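Sts-2 protein (Mus musculus, PDB 3D4I) has acid-dependent phosphatase activity in its 2H-phosphatase domain, the part crystallised, and probably interferes with CBL-mediated down-regulation of receptor tyrosine kinases. Local coordinates at residues Glu19-Trp29 and Arg42-Ser50; Asp64-Ala75 and Ala97-Ile107. All blocks are in the same frame, centred on the assembly; numbering follows the deposited sequence.

In the fold
Two contacts of one phosphatase domain illustrate how chemistry follows place in a fold. Both are largely buried and both reach the second subunit, contact 1 through nine residues, contact 2 through four. Contact 2 lies about 8 Å, centre to centre, from the middle of the chain, where two sheet-flanking helices meet; contact 1 lies about 18 Å out, where helix 21-25 meets the irregular loop 42-50. Contact 1 combines aromatic rings with a short polar network; contact 2 has helix packing at one end and backbone groups held by side chains and a water at the other. They share no element but touch directly: Ser-68 OG is probably hydrogen-bonded to Glu-19 OE1, and Ser-69 OG to Leu-45 O.

Contact 1: Glu19-Trp29 and Arg42-Ser50; sequences ERVDQVFGKSW and RPDLNFPRS
Phe-25 and Phe-47 carry the apolar part of this contact. Their centroids lie 4.3 Å apart with the planes inclined at 31°, an oblique pair in which Phe-47 CE1 stands over the centre of one face, 3.5 Å from Phe-25 CG. Val-24 CG1 lies over the opposite face. With CG anti to its carbonyl carbon (chi1 -64°), Phe-25 projects from helix 21-25 so that its rim meets Asn-46 CB and the Asp-44 carboxylate; Asp-44 OD1 is 3.4 Å from Phe-25 CZ. Phe-47 CE2 reaches the indole edge, 4.0 Å from Trp-29 CE3, and Val-21 CG1 touches Pro-48 CD at 3.7 Å. A serine in place of Phe-25 would probably leave Phe-47 CE1 without the ring face it lies over and open a gap between helix and Asp-44 turn.

The polar part is a single cross-segment bond: Asn-46 ND2 donates to Glu-19 OE1 at 3.0 Å and 170°, the oxygen in the amide plane. Glu-19 OE1 also bonds Ser-68 OG, and Asn-46 OD1 accepts from Cys-70 N. Asp-44 OD1 accepts a hydrogen bond from Asn-46 N at 2.9 Å, an Asx turn, while its OD2 meets Thr-259 of the second subunit. Just beyond the Arg-His-Gly signature of histidine phosphatases, the buried amide and carboxylates each have more than one partner, and their network ties the 42-50 loop to the start of helix 69-85 and to the dimer interface.

Contact 2: Asp64-Ala75 and Ala97-Ile107; sequences DPPLSSCGIFQA and ALRCVQTAKHI
Pro-66 and Arg-99 bring the two backbones together at one end, CA to CA 5.1 Å, and Ala-75 and Thr-103 do so at the other, at 5.4 Å. Helix 69-75 crosses helix 98-107 at -44°, the axes coming within 8.9 Å and drawing together toward Ala-75. The extended residues before the first helix run past the N-terminus of the second. There Asp-64 OD1 accepts a hydrogen bond from Leu-98 N at 2.8 Å, nearly straight at 171°, so a carboxylate from the other segment takes up an N-H at the start of helix 98-107; its OD2 is paired with Arg-54. A water with four bonds fills the corner, donating to Asp-64 OD1 and Pro-65 O and accepting from Arg-99 N and from NH1 at the guanidinium edge. Arg-99 NH2 forms its salt bridge with Glu-132.

Both helices belong to the alpha/beta core of the histidine phosphatase fold: helix 98-111 makes the beta-alpha-beta crossover between the parallel neighbours 89-94 and 119-121, and Thr-103 and Ile-107 rest on strand 196-201.

Leu-67 lies at the junction between extended chain and helix. Its backbone N donates to Gln-102 OE1 at 2.9 Å, while the leucine and glutamine side chains run antiparallel alongside, Leu-67 CD1 against Gln-102 CB. Leu-67 holds CG anti to its carbonyl carbon (chi1 -71°), which brings both methyls to Thr-103 OG1, a hydroxyl that donates to Arg-99 O within its own helix. Farther along, Ile-72 CG2 sits over one face of the His-106 imidazole, a CH-pi contact of 3.7 Å to the ring centroid, and Leu-67 CD1 comes to the ring's edge. Ala-75 CB packs against His-106 CB, also at 3.7 Å, and against Thr-103 CG2.

Contact 1: Glu19-Trp29 and Arg42-Ser50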
loop_
_atom_site.group_PDB
_atom_site.type_symbol
_atom_site.label_atom_id
_atom_site.label_comp_id
_atom_site.label_asym_id
_atom_site.label_seq_id
_atom_site.Cartn_x
_atom_site.Cartn_y
_atom_site.Cartn_z
ATOM N N GLU A 19 1.979 8.354 3.036
ATOM C CA GLU A 19 0.950 8.534 4.059
ATOM C C GLU A 19 1.601 8.556 5.456
ATOM O O GLU A 19 2.423 7.701 5.783
ATOM C CB GLU A 19 -0.071 7.400 3.963
ATOM C CG GLU A 19 -1.234 7.560 4.954
ATOM C CD GLU A 19 -2.132 6.338 4.935
ATOM O OE1 GLU A 19 -1.721 5.327 5.520
ATOM O OE2 GLU A 19 -3.258 6.417 4.401
ATOM N N ARG A 20 1.236 9.555 6.254
ATOM C CA ARG A 20 1.716 9.664 7.628
ATOM C C ARG A 20 0.714 9.048 8.621
ATOM O O ARG A 20 -0.510 9.101 8.412
ATOM C CB ARG A 20 2.072 11.127 7.965
ATOM C CG ARG A 20 1.030 12.138 7.613
ATOM C CD ARG A 20 1.541 13.581 7.669
ATOM N NE ARG A 20 1.702 14.042 9.037
ATOM C CZ ARG A 20 1.958 15.306 9.374
ATOM N NH1 ARG A 20 2.059 16.252 8.420
ATOM N NH2 ARG A 20 2.085 15.626 10.662
ATOM N N VAL A 21 1.234 8.389 9.660
ATOM C CA VAL A 21 0.363 7.624 10.574
ATOM C C VAL A 21 -0.718 8.500 11.157
ATOM O O VAL A 21 -1.857 8.048 11.307
ATOM C CB VAL A 21 1.111 6.926 11.761
ATOM C CG1 VAL A 21 1.781 5.662 11.280
ATOM C CG2 VAL A 21 2.076 7.866 12.440
ATOM N N ASP A 22 -0.378 9.750 11.464
ATOM C CA ASP A 22 -1.385 10.637 12.074
ATOM C C ASP A 22 -2.483 11.116 11.120
ATOM O O ASP A 22 -3.494 11.622 11.588
ATOM C CB ASP A 22 -0.751 11.830 12.805
ATOM C CG ASP A 22 0.084 12.717 11.895
ATOM O OD1 ASP A 22 0.682 12.213 10.925
ATOM O OD2 ASP A 22 0.169 13.928 12.166
ATOM N N GLN A 23 -2.309 10.944 9.805
ATOM C CA GLN A 23 -3.376 11.312 8.846
ATOM C C GLN A 23 -4.535 10.329 9.018
ATOM O O GLN A 23 -5.722 10.686 8.861
ATOM C CB GLN A 23 -2.932 11.185 7.365
ATOM C CG GLN A 23 -3.900 11.887 6.418
ATOM C CD GLN A 23 -3.644 11.611 4.953
ATOM O OE1 GLN A 23 -2.502 11.587 4.491
ATOM N NE2 GLN A 23 -4.723 11.434 4.201
ATOM N N VAL A 24 -4.188 9.072 9.296
ATOM C CA VAL A 24 -5.185 8.026 9.440
ATOM C C VAL A 24 -5.736 7.963 10.876
ATOM O O VAL A 24 -6.940 7.869 11.086
ATOM C CB VAL A 24 -4.614 6.633 9.013
ATOM C CG1 VAL A 24 -5.635 5.493 9.278
ATOM C CG2 VAL A 24 -4.341 6.632 7.540
ATOM N N PHE A 25 -4.838 7.968 11.847
ATOM C CA PHE A 25 -5.219 7.651 13.213
ATOM C C PHE A 25 -5.506 8.888 14.048
ATOM O O PHE A 25 -6.007 8.785 15.182
ATOM C CB PHE A 25 -4.187 6.723 13.845
ATOM C CG PHE A 25 -4.131 5.376 13.153
ATOM C CD1 PHE A 25 -5.160 4.452 13.345
ATOM C CD2 PHE A 25 -3.126 5.089 12.244
ATOM C CE1 PHE A 25 -5.162 3.227 12.698
ATOM C CE2 PHE A 25 -3.103 3.846 11.577
ATOM C CZ PHE A 25 -4.145 2.919 11.805
ATOM N N GLY A 26 -5.216 10.048 13.480
ATOM C CA GLY A 26 -5.580 11.328 14.109
ATOM C C GLY A 26 -4.562 11.849 15.104
ATOM O O GLY A 26 -3.473 11.282 15.263
ATOM N N LYS A 27 -4.901 12.963 15.769
ATOM C CA LYS A 27 -3.927 13.642 16.625
ATOM C C LYS A 27 -3.488 12.812 17.859
ATOM O O LYS A 27 -2.382 12.997 18.349
ATOM C CB LYS A 27 -4.382 15.089 17.002
ATOM C CG LYS A 27 -5.788 15.242 17.591
ATOM C CD LYS A 27 -6.180 16.763 17.698
ATOM C CE LYS A 27 -7.560 17.022 18.372
ATOM N NZ LYS A 27 -7.875 18.547 18.546
ATOM N N SER A 28 -4.333 11.876 18.284
ATOM C CA SER A 28 -4.052 10.951 19.394
ATOM C C SER A 28 -3.263 9.692 19.017
ATOM O O SER A 28 -3.127 8.801 19.839
ATOM C CB SER A 28 -5.351 10.536 20.076
ATOM O OG SER A 28 -6.080 9.560 19.347
ATOM N N TRP A 29 -2.740 9.629 17.790
ATOM C CA TRP A 29 -2.038 8.416 17.303
ATOM C C TRP A 29 -0.959 7.919 18.288
ATOM O O TRP A 29 -0.843 6.728 18.512
ATOM C CB TRP A 29 -1.444 8.647 15.891
ATOM C CG TRP A 29 -0.182 9.459 15.927
ATOM C CD1 TRP A 29 -0.083 10.817 15.946
ATOM C CD2 TRP A 29 1.164 8.958 16.024
ATOM N NE1 TRP A 29 1.227 11.194 16.023
ATOM C CE2 TRP A 29 2.018 10.075 16.077
ATOM C CE3 TRP A 29 1.724 7.666 16.061
ATOM C CZ2 TRP A 29 3.408 9.957 16.164
ATOM C CZ3 TRP A 29 3.111 7.541 16.149
ATOM C CH2 TRP A 29 3.936 8.683 16.199
ATOM N N ARG A 42 1.896 -2.013 18.059
ATOM C CA ARG A 42 1.039 -1.709 16.909
ATOM C C ARG A 42 -0.389 -2.094 17.221
ATOM O O ARG A 42 -0.706 -3.275 17.243
ATOM C CB ARG A 42 1.470 -2.466 15.637
ATOM C CG ARG A 42 2.890 -2.298 15.163
ATOM C CD ARG A 42 3.255 -3.397 14.107
ATOM N NE ARG A 42 2.692 -3.145 12.774
ATOM C CZ ARG A 42 2.669 -4.028 11.777
ATOM N NH1 ARG A 42 3.156 -5.253 11.937
ATOM N NH2 ARG A 42 2.144 -3.709 10.619
ATOM N N PRO A 43 -1.263 -1.109 17.471
ATOM C CA PRO A 43 -2.663 -1.443 17.675
ATOM C C PRO A 43 -3.440 -1.699 16.359
ATOM O O PRO A 43 -4.591 -2.115 16.418
ATOM C CB PRO A 43 -3.220 -0.199 18.388
ATOM C CG PRO A 43 -2.317 0.907 17.968
ATOM C CD PRO A 43 -0.991 0.333 17.626
ATOM N N ASP A 44 -2.802 -1.458 15.207
ATOM C CA ASP A 44 -3.420 -1.641 13.878
ATOM C C ASP A 44 -2.247 -1.903 12.945
ATOM O O ASP A 44 -1.151 -1.426 13.192
ATOM C CB ASP A 44 -4.185 -0.366 13.492
ATOM C CG ASP A 44 -4.907 -0.445 12.137
ATOM O OD1 ASP A 44 -4.252 -0.438 11.056
ATOM O OD2 ASP A 44 -6.159 -0.399 12.151
ATOM N N LEU A 45 -2.455 -2.681 11.890
ATOM C CA LEU A 45 -1.335 -3.066 11.053
ATOM C C LEU A 45 -0.790 -1.897 10.257
ATOM O O LEU A 45 0.305 -1.998 9.707
ATOM C CB LEU A 45 -1.682 -4.227 10.111
ATOM C CG LEU A 45 -2.217 -5.508 10.765
ATOM C CD1 LEU A 45 -2.377 -6.560 9.701
ATOM C CD2 LEU A 45 -1.229 -6.024 11.839
ATOM N N ASN A 46 -1.519 -0.787 10.201
ATOM C CA ASN A 46 -0.995 0.376 9.460
ATOM C C ASN A 46 -0.030 1.227 10.277
ATOM O O ASN A 46 0.573 2.149 9.728
ATOM C CB ASN A 46 -2.132 1.232 8.899
ATOM C CG ASN A 46 -1.714 2.082 7.703
ATOM O OD1 ASN A 46 -0.936 1.657 6.864
ATOM N ND2 ASN A 46 -2.276 3.295 7.616
ATOM N N PHE A 47 0.095 0.953 11.585
ATOM C CA PHE A 47 1.244 1.459 12.359
ATOM C C PHE A 47 2.460 0.674 11.921
ATOM O O PHE A 47 2.334 -0.523 11.668
ATOM C CB PHE A 47 1.044 1.303 13.881
ATOM C CG PHE A 47 0.060 2.279 14.474
ATOM C CD1 PHE A 47 -1.309 2.072 14.356
ATOM C CD2 PHE A 47 0.502 3.402 15.164
ATOM C CE1 PHE A 47 -2.252 2.979 14.951
ATOM C CE2 PHE A 47 -0.403 4.304 15.718
ATOM C CZ PHE A 47 -1.777 4.086 15.636
ATOM N N PRO A 48 3.636 1.341 11.788
ATOM C CA PRO A 48 4.819 0.610 11.310
ATOM C C PRO A 48 5.342 -0.414 12.326
ATOM O O PRO A 48 5.051 -0.314 13.518
ATOM C CB PRO A 48 5.861 1.726 11.063
ATOM C CG PRO A 48 5.390 2.903 11.955
ATOM C CD PRO A 48 3.906 2.768 12.049
ATOM N N ARG A 49 6.120 -1.376 11.845
ATOM C CA ARG A 49 6.669 -2.451 12.680
ATOM C C ARG A 49 7.466 -1.910 13.850
ATOM O O ARG A 49 7.428 -2.461 14.944
ATOM C CB ARG A 49 7.521 -3.415 11.824
ATOM C CG ARG A 49 6.909 -4.810 11.621
ATOM C CD ARG A 49 7.647 -5.571 10.503
ATOM N NE ARG A 49 7.894 -6.986 10.794
ATOM C CZ ARG A 49 8.706 -7.763 10.068
ATOM N NH1 ARG A 49 9.344 -7.261 9.009
ATOM N NH2 ARG A 49 8.901 -9.043 10.395
ATOM N N SER A 50 8.171 -0.805 13.626
ATOM C CA SER A 50 8.997 -0.194 14.662
ATOM C C SER A 50 9.134 1.303 14.443
ATOM O O SER A 50 8.843 1.808 13.353
ATOM C CB SER A 50 10.395 -0.832 14.677
ATOM O OG SER A 50 11.130 -0.441 13.530
#

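Contact 2: Asp64-Ala75 and Ala97-Ile107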
loop_
_atom_site.group_PDB
_atom_site.type_symbol
_atom_site.label_atom_id
_atom_site.label_comp_id
_atom_site.label_asym_id
_atom_site.label_seq_id
_atom_site.Cartn_x
_atom_site.Cartn_y
_atom_site.Cartn_z
ATOM N N ASP A 64 6.499 14.713 14.844
ATOM C CA ASP A 64 7.371 14.254 13.767
ATOM C C ASP A 64 7.007 12.807 13.483
ATOM O O ASP A 64 7.796 11.908 13.708
ATOM C CB ASP A 64 8.845 14.405 14.174
ATOM C CG ASP A 64 9.819 14.094 13.031
ATOM O OD1 ASP A 64 9.503 14.350 11.833
ATOM O OD2 ASP A 64 10.911 13.590 13.340
ATOM N N PRO A 65 5.776 12.583 13.001
ATOM C CA PRO A 65 5.271 11.214 12.883
ATOM C C PRO A 65 5.891 10.410 11.724
ATOM O O PRO A 65 6.309 11.004 10.713
ATOM C CB PRO A 65 3.767 11.419 12.707
ATOM C CG PRO A 65 3.682 12.761 11.976
ATOM C CD PRO A 65 4.779 13.590 12.584
ATOM N N PRO A 66 5.968 9.075 11.874
ATOM C CA PRO A 66 6.498 8.220 10.832
ATOM C C PRO A 66 5.502 7.954 9.717
ATOM O O PRO A 66 4.314 8.275 9.834
ATOM C CB PRO A 66 6.785 6.920 11.580
ATOM C CG PRO A 66 5.710 6.858 12.615
ATOM C CD PRO A 66 5.597 8.289 13.074
ATOM N N LEU A 67 5.986 7.355 8.639
ATOM C CA LEU A 67 5.099 6.864 7.605
ATOM C C LEU A 67 4.280 5.725 8.196
ATOM O O LEU A 67 4.778 4.970 9.008
ATOM C CB LEU A 67 5.929 6.289 6.458
ATOM C CG LEU A 67 6.690 7.298 5.601
ATOM C CD1 LEU A 67 7.467 6.547 4.522
ATOM C CD2 LEU A 67 5.731 8.271 5.013
ATOM N N SER A 68 3.039 5.598 7.775
ATOM C CA SER A 68 2.247 4.386 8.046
ATOM C C SER A 68 2.768 3.250 7.201
ATOM O O SER A 68 3.589 3.467 6.290
ATOM C CB SER A 68 0.792 4.644 7.688
ATOM O OG SER A 68 0.685 4.876 6.278
ATOM N N SER A 69 2.297 2.032 7.472
ATOM C CA SER A 69 2.617 0.891 6.606
ATOM C C SER A 69 2.230 1.165 5.139
ATOM O O SER A 69 2.961 0.814 4.210
ATOM C CB SER A 69 1.878 -0.349 7.116
ATOM O OG SER A 69 2.340 -0.650 8.438
ATOM N N CYS A 70 1.088 1.813 4.944
ATOM C CA CYS A 70 0.630 2.162 3.590
ATOM C C CYS A 70 1.560 3.225 2.954
ATOM O O CYS A 70 1.885 3.130 1.775
ATOM C CB CYS A 70 -0.806 2.671 3.641
ATOM S SG CYS A 70 -1.527 3.001 2.018
ATOM N N GLY A 71 2.012 4.206 3.739
ATOM C CA GLY A 71 2.991 5.203 3.228
ATOM C C GLY A 71 4.286 4.551 2.752
ATOM O O GLY A 71 4.875 4.951 1.737
ATOM N N ILE A 72 4.753 3.566 3.510
ATOM C CA ILE A 72 5.945 2.790 3.123
ATOM C C ILE A 72 5.703 2.066 1.810
ATOM O O ILE A 72 6.575 2.071 0.942
ATOM C CB ILE A 72 6.351 1.758 4.227
ATOM C CG1 ILE A 72 6.800 2.492 5.505
ATOM C CG2 ILE A 72 7.458 0.820 3.720
ATOM C CD1 ILE A 72 6.815 1.579 6.796
ATOM N N PHE A 73 4.547 1.402 1.685
ATOM C CA PHE A 73 4.145 0.776 0.421
ATOM C C PHE A 73 4.136 1.793 -0.741
ATOM O O PHE A 73 4.669 1.491 -1.812
ATOM C CB PHE A 73 2.787 0.041 0.565
ATOM C CG PHE A 73 1.869 0.180 -0.643
ATOM C CD1 PHE A 73 2.092 -0.579 -1.807
ATOM C CD2 PHE A 73 0.784 1.052 -0.607
ATOM C CE1 PHE A 73 1.239 -0.448 -2.918
ATOM C CE2 PHE A 73 -0.093 1.186 -1.729
ATOM C CZ PHE A 73 0.161 0.434 -2.880
ATOM N N GLN A 74 3.544 2.982 -0.534
ATOM C CA GLN A 74 3.483 3.983 -1.598
ATOM C C GLN A 74 4.889 4.406 -2.040
ATOM O O GLN A 74 5.159 4.494 -3.229
ATOM C CB GLN A 74 2.667 5.206 -1.164
ATOM C CG GLN A 74 1.208 4.856 -0.784
ATOM C CD GLN A 74 0.558 5.972 0.002
ATOM O OE1 GLN A 74 1.237 6.747 0.671
ATOM N NE2 GLN A 74 -0.750 6.069 -0.094
ATOM N N ALA A 75 5.776 4.635 -1.074
ATOM C CA ALA A 75 7.142 5.075 -1.351
ATOM C C ALA A 75 7.919 4.013 -2.120
ATOM O O ALA A 75 8.576 4.316 -3.130
ATOM C CB ALA A 75 7.871 5.431 -0.014
ATOM N N ALA A 97 12.016 16.252 8.261
ATOM C CA ALA A 97 10.884 15.498 8.812
ATOM C C ALA A 97 11.072 13.998 8.597
ATOM O O ALA A 97 11.498 13.552 7.520
ATOM C CB ALA A 97 9.561 15.972 8.218
ATOM N N LEU A 98 10.767 13.210 9.626
ATOM C CA LEU A 98 10.954 11.767 9.541
ATOM C C LEU A 98 10.259 11.185 8.323
ATOM O O LEU A 98 10.843 10.390 7.608
ATOM C CB LEU A 98 10.406 11.085 10.814
ATOM C CG LEU A 98 10.524 9.561 10.907
ATOM C CD1 LEU A 98 11.969 9.093 10.750
ATOM C CD2 LEU A 98 9.916 9.080 12.251
ATOM N N ARG A 99 9.000 11.565 8.124
ATOM C CA ARG A 99 8.184 11.064 7.009
ATOM C C ARG A 99 8.853 11.275 5.652
ATOM O O ARG A 99 8.750 10.415 4.777
ATOM C CB ARG A 99 6.766 11.675 7.058
ATOM C CG ARG A 99 6.717 13.206 6.907
ATOM C CD ARG A 99 5.367 13.679 7.363
ATOM N NE ARG A 99 5.150 15.120 7.285
ATOM C CZ ARG A 99 5.404 16.010 8.239
ATOM N NH1 ARG A 99 5.999 15.662 9.386
ATOM N NH2 ARG A 99 5.083 17.278 8.024
ATOM N N CYS A 100 9.581 12.392 5.509
ATOM C CA CYS A 100 10.304 12.705 4.281
ATOM C C CYS A 100 11.584 11.916 4.145
ATOM O O CYS A 100 11.831 11.330 3.097
ATOM C CB CYS A 100 10.595 14.210 4.164
ATOM S SG CYS A 100 9.126 15.224 4.167
ATOM N N VAL A 101 12.407 11.882 5.194
ATOM C CA VAL A 101 13.614 11.025 5.155
ATOM C C VAL A 101 13.259 9.523 4.925
ATOM O O VAL A 101 13.966 8.818 4.178
ATOM C CB VAL A 101 14.562 11.224 6.398
ATOM C CG1 VAL A 101 15.795 10.367 6.276
ATOM C CG2 VAL A 101 15.016 12.674 6.534
ATOM N N GLN A 102 12.159 9.049 5.522
ATOM C CA GLN A 102 11.732 7.653 5.298
ATOM C C GLN A 102 11.313 7.388 3.845
ATOM O O GLN A 102 11.682 6.367 3.235
ATOM C CB GLN A 102 10.605 7.254 6.256
ATOM C CG GLN A 102 11.081 7.038 7.712
ATOM C CD GLN A 102 9.927 6.766 8.656
ATOM O OE1 GLN A 102 8.850 7.387 8.562
ATOM N NE2 GLN A 102 10.154 5.849 9.601
ATOM N N THR A 103 10.530 8.299 3.315
ATOM C CA THR A 103 10.090 8.223 1.907
ATOM C C THR A 103 11.338 8.159 1.017
ATOM O O THR A 103 11.418 7.310 0.119
ATOM C CB THR A 103 9.174 9.411 1.521
ATOM O OG1 THR A 103 8.024 9.465 2.365
ATOM C CG2 THR A 103 8.676 9.280 0.047
ATOM N N ALA A 104 12.319 9.041 1.277
ATOM C CA ALA A 104 13.559 9.046 0.505
ATOM C C ALA A 104 14.277 7.696 0.568
ATOM O O ALA A 104 14.682 7.166 -0.463
ATOM C CB ALA A 104 14.500 10.182 0.965
ATOM N N LYS A 105 14.441 7.148 1.775
ATOM C CA LYS A 105 15.106 5.853 1.955
ATOM C C LYS A 105 14.398 4.747 1.164
ATOM O O LYS A 105 15.039 3.976 0.468
ATOM C CB LYS A 105 15.184 5.489 3.453
ATOM C CG LYS A 105 15.757 4.071 3.772
ATOM C CD LYS A 105 15.593 3.747 5.287
ATOM C CE LYS A 105 16.331 2.496 5.743
ATOM N NZ LYS A 105 15.964 2.209 7.172
ATOM N N HIS A 106 13.070 4.671 1.266
ATOM C CA HIS A 106 12.326 3.577 0.607
ATOM C C HIS A 106 12.403 3.663 -0.927
ATOM O O HIS A 106 12.593 2.657 -1.613
ATOM C CB HIS A 106 10.874 3.548 1.115
ATOM C CG HIS A 106 10.749 3.097 2.536
ATOM N ND1 HIS A 106 11.205 1.870 2.974
ATOM C CD2 HIS A 106 10.210 3.708 3.622
ATOM C CE1 HIS A 106 10.961 1.750 4.268
ATOM N NE2 HIS A 106 10.367 2.856 4.686
ATOM N N ILE A 107 12.306 4.873 -1.463
ATOM C CA ILE A 107 12.530 5.077 -2.899
ATOM C C ILE A 107 13.930 4.585 -3.325
ATOM O O ILE A 107 14.051 3.817 -4.281
ATOM C CB ILE A 107 12.327 6.566 -3.297
ATOM C CG1 ILE A 107 10.859 6.976 -3.143
ATOM C CG2 ILE A 107 12.813 6.838 -4.725
ATOM C CD1 ILE A 107 10.634 8.480 -3.284
HETATM O O HOH W 1 7.518 13.251 10.205
#